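Local coordinates for chromosome partition protein Smc (Pyrococcus yayanosii, PDB 5XEI) that probably acts in chromosome condensation and partitioning as a DNA-binding, ATP-hydrolysing homodimer whose head domains are joined by long coiled coils to a hinge, at residues V364-L369 against L391-P396; A227-L232 against A285-S290; A45-L50 against A55-A60; A432-I437 against Y446-I451; I406-A411 against G423-L428. All coordinates share one frame; numbering follows the deposited sequence.

Contact 1. Residues V364-L369 against L391-P396; sequences VFMRTL and LILENP
The methyl CD1 of Leu393 is the shared point of this contact: Phe365, Met366 and Leu369 all meet it from one flank of their helix. Met366 comes closest, its SD 3.5 Å from Leu393 CD1. With CG anti to the carbonyl carbon (chi1 -57°), the Met366 chain is bent at both chi2 and chi3, which sets SD and CE side by side against Leu393 CD1, CE at 3.9 Å from it. Leu369 sends its CD1 to within 3.8 Å of Leu393 CD1, the two side chains crossing at a slant. Helix 321-383, which carries the coiled-coil arm into the SMC head domain, runs here nearly antiparallel (159°) to strand 388-393, an edge strand of a three-stranded antiparallel sheet. Phe365, with CG anti to its backbone N (chi1 177°), meets Leu393 through the ring edge, CE2 to CD1 4.1 Å, near the ring plane. One face of that ring is taken by Leu369 CB of the next helical turn, and Phe400 also meets the ring. Thr368 OG1 donates back to Val364 O at 2.8 Å, tilted out of the carbonyl plane on the face opposite Thr368 N.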
# COMPACT_ATOMS: atom_id res chain seq x y z
N VAL A 364 -3.97 15.01 9.69
CA VAL A 364 -3.86 15.80 8.48
C VAL A 364 -5.24 15.97 7.86
O VAL A 364 -5.58 17.04 7.34
CB VAL A 364 -2.88 15.16 7.49
CG1 VAL A 364 -2.63 16.09 6.32
CG2 VAL A 364 -1.58 14.83 8.17
N PHE A 365 -6.05 14.92 7.91
CA PHE A 365 -7.38 15.01 7.33
C PHE A 365 -8.19 16.08 8.04
O PHE A 365 -8.77 16.97 7.41
CB PHE A 365 -8.08 13.67 7.38
CG PHE A 365 -9.47 13.71 6.87
CD1 PHE A 365 -9.72 13.68 5.50
CD2 PHE A 365 -10.55 13.80 7.73
CE1 PHE A 365 -11.02 13.73 5.01
CE2 PHE A 365 -11.86 13.83 7.25
CZ PHE A 365 -12.08 13.79 5.90
N MET A 366 -8.24 16.01 9.38
CA MET A 366 -9.06 16.93 10.13
C MET A 366 -8.56 18.36 10.00
O MET A 366 -9.36 19.29 9.86
CB MET A 366 -9.11 16.53 11.60
CG MET A 366 -9.61 15.13 11.83
SD MET A 366 -11.35 14.98 11.38
CE MET A 366 -12.02 16.30 12.38
N ARG A 367 -7.24 18.56 10.06
CA ARG A 367 -6.68 19.89 9.86
C ARG A 367 -7.13 20.45 8.53
O ARG A 367 -7.49 21.63 8.43
CB ARG A 367 -5.16 19.84 9.91
CG ARG A 367 -4.52 21.22 9.85
CD ARG A 367 -4.03 21.62 8.47
NE ARG A 367 -3.78 23.06 8.44
CZ ARG A 367 -2.75 23.65 7.84
NH1 ARG A 367 -1.85 22.95 7.19
NH2 ARG A 367 -2.62 24.98 7.91
N THR A 368 -7.08 19.63 7.49
CA THR A 368 -7.59 20.06 6.20
C THR A 368 -9.09 20.27 6.28
O THR A 368 -9.60 21.32 5.88
CB THR A 368 -7.26 19.03 5.13
OG1 THR A 368 -5.85 18.78 5.11
CG2 THR A 368 -7.71 19.52 3.76
N LEU A 369 -9.80 19.29 6.85
CA LEU A 369 -11.25 19.35 6.86
C LEU A 369 -11.75 20.58 7.61
O LEU A 369 -12.75 21.19 7.22
CB LEU A 369 -11.80 18.07 7.48
CG LEU A 369 -13.30 17.79 7.48
CD1 LEU A 369 -13.89 18.09 8.81
CD2 LEU A 369 -14.02 18.56 6.38
N LEU A 391 -19.98 22.46 6.94
CA LEU A 391 -19.58 21.10 6.58
C LEU A 391 -19.72 20.19 7.79
O LEU A 391 -19.39 20.57 8.91
CB LEU A 391 -18.13 21.10 6.10
CG LEU A 391 -17.90 21.51 4.65
CD1 LEU A 391 -16.45 21.91 4.48
CD2 LEU A 391 -18.25 20.36 3.73
N ILE A 392 -20.21 18.98 7.58
CA ILE A 392 -20.50 18.07 8.68
C ILE A 392 -19.83 16.73 8.42
O ILE A 392 -20.12 16.09 7.40
CB ILE A 392 -22.01 17.87 8.86
CG1 ILE A 392 -22.72 19.21 8.74
CG2 ILE A 392 -22.30 17.18 10.17
CD1 ILE A 392 -24.15 19.06 8.33
N LEU A 393 -18.96 16.31 9.33
CA LEU A 393 -18.40 14.96 9.28
C LEU A 393 -19.41 13.96 9.84
O LEU A 393 -19.99 14.19 10.90
CB LEU A 393 -17.10 14.86 10.06
CG LEU A 393 -15.84 14.69 9.22
CD1 LEU A 393 -14.65 14.58 10.14
CD2 LEU A 393 -15.93 13.45 8.37
N GLU A 394 -19.61 12.86 9.11
CA GLU A 394 -20.55 11.85 9.56
C GLU A 394 -19.96 11.00 10.68
O GLU A 394 -20.61 10.77 11.70
CB GLU A 394 -20.99 10.98 8.38
CG GLU A 394 -21.77 11.78 7.33
CD GLU A 394 -22.52 10.89 6.35
OE1 GLU A 394 -22.13 9.70 6.18
OE2 GLU A 394 -23.51 11.40 5.75
N ASN A 395 -18.73 10.52 10.50
CA ASN A 395 -18.11 9.68 11.51
C ASN A 395 -16.92 10.43 12.09
O ASN A 395 -15.79 10.31 11.59
CB ASN A 395 -17.68 8.33 10.95
CG ASN A 395 -17.41 7.31 12.04
OD1 ASN A 395 -16.38 7.37 12.73
ND2 ASN A 395 -18.35 6.40 12.23
N PRO A 396 -17.13 11.20 13.15
CA PRO A 396 -16.02 11.99 13.71
C PRO A 396 -14.87 11.14 14.21
O PRO A 396 -13.74 11.63 14.27
CB PRO A 396 -16.69 12.75 14.87
CG PRO A 396 -18.17 12.71 14.55
CD PRO A 396 -18.38 11.38 13.91

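Contact 2. Residues A227-L232 against A285-S290; sequences ARVALL and AALIRS
Val229 meets Leu287 and Ile288 without any aromatic ring, amide or carboxylate between them, so this contact has no flat face or edge to cover. Within 227-232 the flat side-chain group is the guanidinium of Arg228, which takes no part in the contact and forms a salt bridge through NH1 to Glu225 OE2. The setting is the coiled-coil arm of the SMC protein, far from the head. Val229 belongs to the long helix 170-246, and Leu287 and Ile288 lie on the short helix 285-289, one of the pieces into which the returning chain is broken between helices 261-278 and 298-315. Such an interruption is consistent with the joint of the arm. Each methyl of Val229 has its own partner. CG2 points at Leu287 tip to tip, 3.8 Å from its CD2 and 4.0 Å from its CG. CG1, anti to the backbone N (chi1 -179°), meets the end of Ile288, whose CD1 lies 3.4 Å from Val229 CG1, the two side chains crossing at about a right angle. Ile288 reaches over because its chi2 (81°) turns CD1 toward the long helix. Leu280 and Leu233 also touch Ile288, and Arg226 touches Leu287. In 285-290, Ala286 O accepts from several donors, among them Ser290 OG at 3.2 Å, which sits above the carbonyl plane, 42° out of it.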
# COMPACT_ATOMS: atom_id res chain seq x y z
N ALA A 227 33.94 -55.79 36.73
CA ALA A 227 33.58 -57.11 37.23
C ALA A 227 34.24 -58.23 36.42
O ALA A 227 34.60 -59.27 36.97
CB ALA A 227 32.06 -57.27 37.21
N ARG A 228 34.39 -58.04 35.11
CA ARG A 228 35.07 -59.06 34.33
C ARG A 228 36.54 -59.14 34.69
O ARG A 228 37.13 -60.23 34.74
CB ARG A 228 34.89 -58.81 32.84
CG ARG A 228 33.55 -59.23 32.34
CD ARG A 228 33.38 -58.91 30.88
NE ARG A 228 32.06 -59.31 30.43
CZ ARG A 228 31.51 -58.91 29.29
NH1 ARG A 228 32.17 -58.09 28.48
NH2 ARG A 228 30.29 -59.34 28.98
N VAL A 229 37.17 -57.99 34.95
CA VAL A 229 38.56 -58.02 35.36
C VAL A 229 38.69 -58.60 36.76
O VAL A 229 39.63 -59.36 37.05
CB VAL A 229 39.18 -56.61 35.25
CG1 VAL A 229 40.63 -56.64 35.64
CG2 VAL A 229 39.06 -56.07 33.83
N ALA A 230 37.73 -58.29 37.64
CA ALA A 230 37.73 -58.82 39.00
C ALA A 230 37.64 -60.34 39.01
O ALA A 230 38.52 -61.02 39.55
CB ALA A 230 36.57 -58.22 39.80
N LEU A 231 36.57 -60.89 38.42
CA LEU A 231 36.43 -62.34 38.35
C LEU A 231 37.70 -62.99 37.82
O LEU A 231 38.01 -64.13 38.16
CB LEU A 231 35.24 -62.73 37.46
CG LEU A 231 35.28 -64.11 36.79
CD1 LEU A 231 35.08 -65.21 37.82
CD2 LEU A 231 34.25 -64.26 35.70
N LEU A 232 38.47 -62.25 37.03
CA LEU A 232 39.64 -62.84 36.42
C LEU A 232 40.85 -62.82 37.36
O LEU A 232 41.60 -63.80 37.42
CB LEU A 232 39.91 -62.13 35.11
CG LEU A 232 41.25 -62.41 34.46
CD1 LEU A 232 41.41 -63.89 34.32
CD2 LEU A 232 41.10 -61.84 33.12
N ALA A 285 45.89 -50.21 32.71
CA ALA A 285 46.38 -50.17 34.08
C ALA A 285 45.44 -49.41 35.01
O ALA A 285 45.34 -49.75 36.19
CB ALA A 285 47.78 -49.55 34.12
N ALA A 286 44.75 -48.38 34.51
CA ALA A 286 43.80 -47.68 35.36
C ALA A 286 42.67 -48.61 35.79
O ALA A 286 42.38 -48.76 36.99
CB ALA A 286 43.24 -46.45 34.65
N LEU A 287 42.03 -49.27 34.82
CA LEU A 287 40.97 -50.22 35.11
C LEU A 287 41.45 -51.29 36.08
O LEU A 287 40.86 -51.50 37.14
CB LEU A 287 40.45 -50.84 33.81
CG LEU A 287 39.63 -52.13 33.82
CD1 LEU A 287 38.33 -52.00 34.59
CD2 LEU A 287 39.35 -52.58 32.42
N ILE A 288 42.58 -51.95 35.75
CA ILE A 288 43.06 -53.11 36.51
C ILE A 288 43.30 -52.76 37.97
O ILE A 288 43.20 -53.64 38.84
CB ILE A 288 44.35 -53.69 35.89
CG1 ILE A 288 44.74 -55.00 36.57
CG2 ILE A 288 45.51 -52.77 36.14
CD1 ILE A 288 43.99 -56.20 36.10
N ARG A 289 43.61 -51.50 38.28
CA ARG A 289 43.90 -51.13 39.66
C ARG A 289 42.68 -50.57 40.39
O ARG A 289 42.56 -50.78 41.60
CB ARG A 289 45.08 -50.14 39.72
CG ARG A 289 44.76 -48.66 39.94
CD ARG A 289 46.02 -47.93 40.47
NE ARG A 289 46.52 -48.55 41.70
CZ ARG A 289 47.64 -48.21 42.34
NH1 ARG A 289 48.41 -47.23 41.87
NH2 ARG A 289 47.99 -48.86 43.44
N SER A 290 41.75 -49.92 39.67
CA SER A 290 40.46 -49.55 40.24
C SER A 290 39.59 -50.76 40.53
O SER A 290 38.43 -50.60 40.92
CB SER A 290 39.71 -48.61 39.31
OG SER A 290 40.46 -47.42 39.12

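Contact 3. Residues A45-L50 against A55-A60; sequences AILFVL and AKAMRA
Ala57 and Met58, in the type I beta turn from Lys56 to Arg59, lie against Leu47 and Phe48 on helix 41-49, the helix that follows the P-loop of the ATPase head. The turn is closed by Arg59 N bonding to Lys56 O at 2.9 Å. Ala57 comes first, its CB 3.7 Å from Leu47 CD2, so the leucine CD2 rests on the alanine methyl. Leu47 takes this position because CG is anti to its backbone N (chi1 171°). Met58 follows and makes the larger part of the contact. Its CG lies 3.9 Å from Leu47 CG, the two side chains meeting at a slant; with chi2 extended (154°), SD is carried out to Phe48, and the bend at chi3 turns only the terminal CE. Met58 SD sits 3.5 Å from Phe48 CA and 3.7 Å from Phe48 CB. It also lies 5.3 Å from the ring centroid and 87° off the ring normal: a Met-aromatic contact made at the ring edge, near its plane. The side chain of Met58 lies about 8 Å from that of Asn41, a predicted ATP-binding residue, and its main-chain O bonds to Lys13 NZ. Arg59 takes no part in the packing and forms a salt bridge through NE to Asp44 OD2 on the same helix. Phe48 leads on into the domain, touching Leu66 and Val82. All that crosses between the segments is apolar or sulfur-aromatic, whereas charge enters just beside them; the turn is held to this helix by dispersion and sulfur-aromatic contacts, with no polar bond between the segments.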
# COMPACT_ATOMS: atom_id res chain seq x y z
N ALA A 45 -14.24 21.06 -25.11
CA ALA A 45 -12.93 20.77 -25.66
C ALA A 45 -11.96 20.40 -24.55
O ALA A 45 -11.23 19.41 -24.65
CB ALA A 45 -12.42 21.97 -26.46
N ILE A 46 -11.97 21.19 -23.47
CA ILE A 46 -11.00 20.97 -22.40
C ILE A 46 -11.23 19.60 -21.77
O ILE A 46 -10.27 18.86 -21.49
CB ILE A 46 -11.09 22.12 -21.38
CG1 ILE A 46 -10.78 23.44 -22.09
CG2 ILE A 46 -10.12 21.92 -20.24
CD1 ILE A 46 -10.57 24.62 -21.14
N LEU A 47 -12.49 19.22 -21.55
CA LEU A 47 -12.78 17.89 -21.02
C LEU A 47 -12.35 16.80 -21.99
O LEU A 47 -11.80 15.78 -21.59
CB LEU A 47 -14.26 17.79 -20.69
CG LEU A 47 -14.95 16.48 -20.30
CD1 LEU A 47 -14.31 15.83 -19.10
CD2 LEU A 47 -16.39 16.80 -19.97
N PHE A 48 -12.60 17.02 -23.28
CA PHE A 48 -12.13 16.08 -24.28
C PHE A 48 -10.63 15.87 -24.16
O PHE A 48 -10.15 14.74 -24.04
CB PHE A 48 -12.51 16.57 -25.68
CG PHE A 48 -11.94 15.73 -26.79
CD1 PHE A 48 -12.40 14.43 -27.00
CD2 PHE A 48 -10.92 16.22 -27.60
CE1 PHE A 48 -11.86 13.64 -28.01
CE2 PHE A 48 -10.37 15.43 -28.60
CZ PHE A 48 -10.84 14.14 -28.81
N VAL A 49 -9.85 16.97 -24.16
CA VAL A 49 -8.40 16.80 -24.19
C VAL A 49 -7.83 16.23 -22.88
O VAL A 49 -6.73 15.66 -22.90
CB VAL A 49 -7.69 18.12 -24.53
CG1 VAL A 49 -7.62 19.06 -23.30
CG2 VAL A 49 -6.29 17.81 -25.10
N LEU A 50 -8.52 16.36 -21.75
CA LEU A 50 -8.06 15.71 -20.52
C LEU A 50 -8.49 14.27 -20.44
O LEU A 50 -8.76 13.77 -19.34
CB LEU A 50 -8.56 16.46 -19.29
CG LEU A 50 -8.15 17.93 -19.31
CD1 LEU A 50 -8.57 18.65 -18.04
CD2 LEU A 50 -6.64 18.05 -19.57
N ALA A 55 -18.71 11.20 -22.92
CA ALA A 55 -19.80 11.10 -23.89
C ALA A 55 -20.89 12.14 -23.63
O ALA A 55 -20.90 13.20 -24.28
CB ALA A 55 -20.38 9.67 -23.89
N LYS A 56 -21.81 11.87 -22.69
CA LYS A 56 -22.84 12.85 -22.34
C LYS A 56 -22.23 14.18 -21.92
O LYS A 56 -22.75 15.25 -22.26
CB LYS A 56 -23.73 12.33 -21.20
CG LYS A 56 -24.48 13.48 -20.48
CD LYS A 56 -24.84 13.20 -19.02
CE LYS A 56 -25.51 14.44 -18.40
NZ LYS A 56 -26.40 14.13 -17.23
N ALA A 57 -21.13 14.14 -21.16
CA ALA A 57 -20.60 15.35 -20.57
C ALA A 57 -19.94 16.27 -21.59
O ALA A 57 -19.93 17.49 -21.39
CB ALA A 57 -19.62 15.01 -19.45
N MET A 58 -19.43 15.72 -22.69
CA MET A 58 -18.97 16.56 -23.79
C MET A 58 -20.11 16.96 -24.73
O MET A 58 -19.85 17.57 -25.77
CB MET A 58 -17.85 15.86 -24.56
CG MET A 58 -16.50 15.95 -23.85
SD MET A 58 -15.32 14.61 -24.21
CE MET A 58 -16.23 13.16 -23.70
N ARG A 59 -21.37 16.63 -24.36
CA ARG A 59 -22.60 17.03 -25.05
C ARG A 59 -22.56 16.68 -26.53
O ARG A 59 -23.03 17.44 -27.39
CB ARG A 59 -22.93 18.52 -24.86
CG ARG A 59 -22.58 19.08 -23.50
CD ARG A 59 -22.82 20.60 -23.48
NE ARG A 59 -22.57 21.16 -24.80
CZ ARG A 59 -22.39 22.45 -25.02
NH1 ARG A 59 -22.43 23.28 -23.99
NH2 ARG A 59 -22.18 22.93 -26.24
N ALA A 60 -21.97 15.54 -26.84
CA ALA A 60 -22.13 14.91 -28.14
C ALA A 60 -23.01 13.69 -27.94
O ALA A 60 -22.93 13.02 -26.90
CB ALA A 60 -20.78 14.52 -28.75

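Contact 4. Residues A432-I437 against Y446-I451; sequences AFIFAI and YLFDEI
Ile434, Tyr446 and Phe448 form the middle of a buried layer between helix 424-440 and strand 445-449, a helix-on-sheet pairing of the ABC-type ATPase head. The hydrophobic strand, ending at Asp449 and followed by Glu450, fits a Walker B motif. Helix and strand run almost antiparallel, at 165°, their axes approaching to 12.0 Å, and side chains fill the gap. The aliphatic-to-ring contacts all use one methyl: Ile434 CG2, anti to its backbone N, lies 4.2 Å from Tyr446 CD2 and 4.3 Å from Phe448 CZ. That methyl meets Phe448 at the edge, near the ring plane, while the side chains of Ile434 and Tyr446 slide past each other in opposite directions. Ring meets ring where Phe435 CE2 lies 4.3 Å from Phe448 CE2. Ile467 of helix 457-470 packs on both of these phenylalanines, and Phe476 lies nearly parallel to the ring of Tyr446. The polar groups bond to residues outside the two segments: Asp449 OD1 has a weak hydrogen bond from Gln145 NE2, and Tyr446 OH, beyond the ring, is hydrogen-bonded to both Tyr140 OH and Ala443 N.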
# COMPACT_ATOMS: atom_id res chain seq x y z
N ALA A 432 -19.40 28.38 -2.91
CA ALA A 432 -18.70 28.53 -1.64
C ALA A 432 -17.81 27.33 -1.39
O ALA A 432 -16.61 27.47 -1.12
CB ALA A 432 -19.68 28.73 -0.49
N PHE A 433 -18.37 26.13 -1.53
CA PHE A 433 -17.57 24.92 -1.41
C PHE A 433 -16.34 24.98 -2.31
O PHE A 433 -15.21 24.85 -1.83
CB PHE A 433 -18.40 23.70 -1.77
CG PHE A 433 -17.82 22.42 -1.27
CD1 PHE A 433 -17.31 22.33 0.01
CD2 PHE A 433 -17.79 21.29 -2.07
CE1 PHE A 433 -16.77 21.16 0.49
CE2 PHE A 433 -17.26 20.09 -1.60
CZ PHE A 433 -16.76 20.03 -0.33
N ILE A 434 -16.56 25.20 -3.61
CA ILE A 434 -15.45 25.21 -4.57
C ILE A 434 -14.40 26.20 -4.13
O ILE A 434 -13.20 25.89 -4.06
CB ILE A 434 -15.97 25.53 -5.98
CG1 ILE A 434 -16.95 24.45 -6.46
CG2 ILE A 434 -14.82 25.68 -6.97
CD1 ILE A 434 -17.27 24.51 -7.91
N PHE A 435 -14.83 27.41 -3.78
CA PHE A 435 -13.86 28.42 -3.39
C PHE A 435 -13.18 28.08 -2.08
O PHE A 435 -12.01 28.44 -1.90
CB PHE A 435 -14.53 29.78 -3.32
CG PHE A 435 -14.52 30.48 -4.62
CD1 PHE A 435 -13.36 31.11 -5.07
CD2 PHE A 435 -15.64 30.47 -5.43
CE1 PHE A 435 -13.33 31.75 -6.29
CE2 PHE A 435 -15.61 31.10 -6.66
CZ PHE A 435 -14.45 31.74 -7.10
N ALA A 436 -13.89 27.41 -1.17
CA ALA A 436 -13.28 26.99 0.09
C ALA A 436 -12.04 26.14 -0.17
O ALA A 436 -10.94 26.42 0.33
CB ALA A 436 -14.29 26.23 0.94
N ILE A 437 -12.19 25.10 -1.00
CA ILE A 437 -11.05 24.28 -1.37
C ILE A 437 -10.00 25.13 -2.07
O ILE A 437 -8.80 24.99 -1.81
CB ILE A 437 -11.50 23.11 -2.26
CG1 ILE A 437 -12.15 22.02 -1.42
CG2 ILE A 437 -10.31 22.54 -3.00
CD1 ILE A 437 -13.60 22.21 -1.08
N TYR A 446 -9.60 26.86 -12.97
CA TYR A 446 -11.01 26.58 -12.80
C TYR A 446 -11.75 26.92 -14.09
O TYR A 446 -11.44 27.91 -14.76
CB TYR A 446 -11.59 27.38 -11.59
CG TYR A 446 -10.91 27.00 -10.31
CD1 TYR A 446 -9.67 27.54 -9.98
CD2 TYR A 446 -11.49 26.06 -9.45
CE1 TYR A 446 -9.02 27.16 -8.83
CE2 TYR A 446 -10.84 25.66 -8.28
CZ TYR A 446 -9.61 26.22 -7.98
OH TYR A 446 -8.95 25.84 -6.84
N LEU A 447 -12.75 26.10 -14.45
CA LEU A 447 -13.56 26.34 -15.63
C LEU A 447 -15.01 26.46 -15.22
O LEU A 447 -15.61 25.50 -14.73
CB LEU A 447 -13.40 25.22 -16.65
CG LEU A 447 -14.32 25.34 -17.87
CD1 LEU A 447 -13.95 26.59 -18.65
CD2 LEU A 447 -14.20 24.08 -18.75
N PHE A 448 -15.59 27.64 -15.44
CA PHE A 448 -16.98 27.92 -15.12
C PHE A 448 -17.70 28.25 -16.42
O PHE A 448 -17.58 29.36 -16.95
CB PHE A 448 -17.12 29.08 -14.14
CG PHE A 448 -16.56 28.81 -12.78
CD1 PHE A 448 -16.32 27.51 -12.34
CD2 PHE A 448 -16.25 29.87 -11.93
CE1 PHE A 448 -15.78 27.28 -11.05
CE2 PHE A 448 -15.71 29.65 -10.66
CZ PHE A 448 -15.47 28.35 -10.22
N ASP A 449 -18.45 27.30 -16.94
CA ASP A 449 -19.38 27.60 -18.00
C ASP A 449 -20.69 27.87 -17.28
O ASP A 449 -20.89 27.31 -16.20
CB ASP A 449 -19.48 26.40 -18.92
CG ASP A 449 -20.33 26.68 -20.12
OD1 ASP A 449 -20.40 25.79 -20.99
OD2 ASP A 449 -20.87 27.81 -20.23
N GLU A 450 -21.62 28.64 -17.88
CA GLU A 450 -22.84 29.15 -17.23
C GLU A 450 -22.62 29.54 -15.75
O GLU A 450 -21.88 30.49 -15.48
CB GLU A 450 -24.03 28.16 -17.31
CG GLU A 450 -23.78 26.86 -16.59
CD GLU A 450 -22.92 25.90 -17.38
OE1 GLU A 450 -22.66 26.09 -18.59
OE2 GLU A 450 -22.30 25.04 -16.72
N ILE A 451 -23.29 28.84 -14.81
CA ILE A 451 -23.35 29.01 -13.35
C ILE A 451 -23.91 30.36 -12.94
O ILE A 451 -24.36 30.53 -11.80
CB ILE A 451 -22.00 28.76 -12.63
CG1 ILE A 451 -21.11 29.99 -12.61
CG2 ILE A 451 -21.27 27.59 -13.22
CD1 ILE A 451 -19.80 29.76 -11.87

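Contact 5. Residues I406-A411 against G423-L428; sequences IEAKPA and GGEKAL
The N-terminal end of helix 424-440, where the Ser-Gly-Gly-Glu sequence of an ABC signature motif runs into the helix, meets the end of strand 404-409 and the proline just after it through Glu425. The carboxylate does the touching: Glu425 OE2 lies 3.9 Å from Pro410 CG and 4.1 Å from Pro410 CD, and Glu425 CD is 4.2 Å from Pro410 CG. The glutamate and the proline cross at about a right angle, so the acid end comes up against the CG–CD side of the pyrrolidine ring. A more distant approach brings Glu425 OE2 to 4.4 Å from Ala408 CB. The side chain gets this far by extending: CG stands anti to the backbone N (chi1 174°) with the chain extended beyond CG, while chi3 near zero sets OE1 on the CB side and OE2 foremost. These are van der Waals contacts, and the charge of OE2 is met by Lys416 NZ in a salt bridge. Lys416 sits on strand 416-417, whose backbone pairs with Ala408, so the same sheet supplies both the apolar rest and the cation. On another flank Lys426 packs against Ile148, Thr149 and Ile152 of helix 147-152, while Phe380 of helix 321-383 touches Ala408. A three-stranded antiparallel sheet beside the start of the signature helix belongs to the C-terminal lobe of the SMC head, an ABC-type ATPase.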
# COMPACT_ATOMS: atom_id res chain seq x y z
N ILE A 406 -23.38 18.80 3.78
CA ILE A 406 -23.44 20.25 3.84
C ILE A 406 -24.82 20.68 4.33
O ILE A 406 -25.83 20.06 3.98
CB ILE A 406 -23.17 20.88 2.47
CG1 ILE A 406 -21.88 20.34 1.90
CG2 ILE A 406 -23.06 22.37 2.59
CD1 ILE A 406 -21.55 20.96 0.57
N GLU A 407 -24.85 21.76 5.11
CA GLU A 407 -26.08 22.44 5.48
C GLU A 407 -25.88 23.94 5.38
O GLU A 407 -24.83 24.45 5.77
CB GLU A 407 -26.53 22.06 6.88
CG GLU A 407 -27.10 20.68 6.91
CD GLU A 407 -27.53 20.25 8.29
OE1 GLU A 407 -27.50 21.10 9.21
OE2 GLU A 407 -27.91 19.07 8.45
N ALA A 408 -26.88 24.64 4.85
CA ALA A 408 -26.80 26.08 4.63
C ALA A 408 -28.03 26.76 5.19
O ALA A 408 -29.12 26.18 5.22
CB ALA A 408 -26.68 26.43 3.14
N LYS A 409 -27.84 28.00 5.65
CA LYS A 409 -28.94 28.85 6.07
C LYS A 409 -28.80 30.23 5.43
O LYS A 409 -27.93 31.02 5.85
CB LYS A 409 -29.01 28.99 7.58
CG LYS A 409 -30.27 29.66 8.04
CD LYS A 409 -30.22 29.94 9.54
CE LYS A 409 -31.54 30.42 10.10
NZ LYS A 409 -32.00 31.66 9.42
N PRO A 410 -29.60 30.54 4.41
CA PRO A 410 -29.67 31.92 3.92
C PRO A 410 -30.33 32.79 4.96
O PRO A 410 -31.22 32.35 5.69
CB PRO A 410 -30.53 31.82 2.66
CG PRO A 410 -30.67 30.35 2.37
CD PRO A 410 -30.49 29.63 3.66
N ALA A 411 -29.87 34.05 5.03
CA ALA A 411 -30.44 35.04 5.94
C ALA A 411 -31.95 34.88 6.03
O ALA A 411 -32.63 34.76 5.01
CB ALA A 411 -30.09 36.45 5.47
N GLY A 423 -33.04 26.56 -6.10
CA GLY A 423 -32.80 27.75 -6.90
C GLY A 423 -31.33 28.10 -7.05
O GLY A 423 -30.46 27.23 -6.90
N GLY A 424 -31.03 29.36 -7.34
CA GLY A 424 -29.64 29.79 -7.33
C GLY A 424 -28.95 29.65 -5.99
O GLY A 424 -27.75 29.91 -5.90
N GLU A 425 -29.68 29.27 -4.94
CA GLU A 425 -29.04 28.94 -3.67
C GLU A 425 -28.15 27.72 -3.83
O GLU A 425 -27.02 27.68 -3.31
CB GLU A 425 -30.11 28.68 -2.61
CG GLU A 425 -29.58 28.19 -1.28
CD GLU A 425 -30.61 27.36 -0.53
OE1 GLU A 425 -31.74 27.20 -1.05
OE2 GLU A 425 -30.28 26.87 0.58
N LYS A 426 -28.65 26.71 -4.53
CA LYS A 426 -27.87 25.58 -4.97
C LYS A 426 -26.55 26.02 -5.62
O LYS A 426 -25.50 25.42 -5.39
CB LYS A 426 -28.74 24.77 -5.93
CG LYS A 426 -28.06 23.76 -6.78
CD LYS A 426 -29.10 22.81 -7.38
CE LYS A 426 -29.71 23.33 -8.68
NZ LYS A 426 -31.02 22.68 -8.97
N ALA A 427 -26.58 27.10 -6.39
CA ALA A 427 -25.37 27.49 -7.11
C ALA A 427 -24.40 28.23 -6.21
O ALA A 427 -23.20 27.94 -6.20
CB ALA A 427 -25.72 28.33 -8.34
N LEU A 428 -24.91 29.21 -5.44
CA LEU A 428 -24.06 29.96 -4.52
C LEU A 428 -23.40 29.05 -3.50
O LEU A 428 -22.26 29.29 -3.08
CB LEU A 428 -24.87 31.04 -3.82
CG LEU A 428 -25.25 32.22 -4.69
CD1 LEU A 428 -25.97 33.25 -3.87
CD2 LEU A 428 -24.02 32.82 -5.35

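How the contacts relate
Contact 4 is the buried one, aromatic and aliphatic throughout; the others are partly buried. Contacts 4 and 5 share helix 424-440, its start meeting a sheet through a charged tip in contact 5 and its middle meeting another sheet through rings in contact 4. Contacts 1 and 5 use neighbouring strands of one sheet, and Leu391 CD2 packs 3.6 Å from Phe433 CE1, linking contact 1 to the helix segment of contact 4. Contact 3 lies at the helix after the P-loop, its nearest atoms about 4 Å from contact 4 without touching, and is distinguished by sulfur beside a ring. Contact 2, with purely aliphatic packing, sits far along the arm, its centre about 93 Å from that of contact 1.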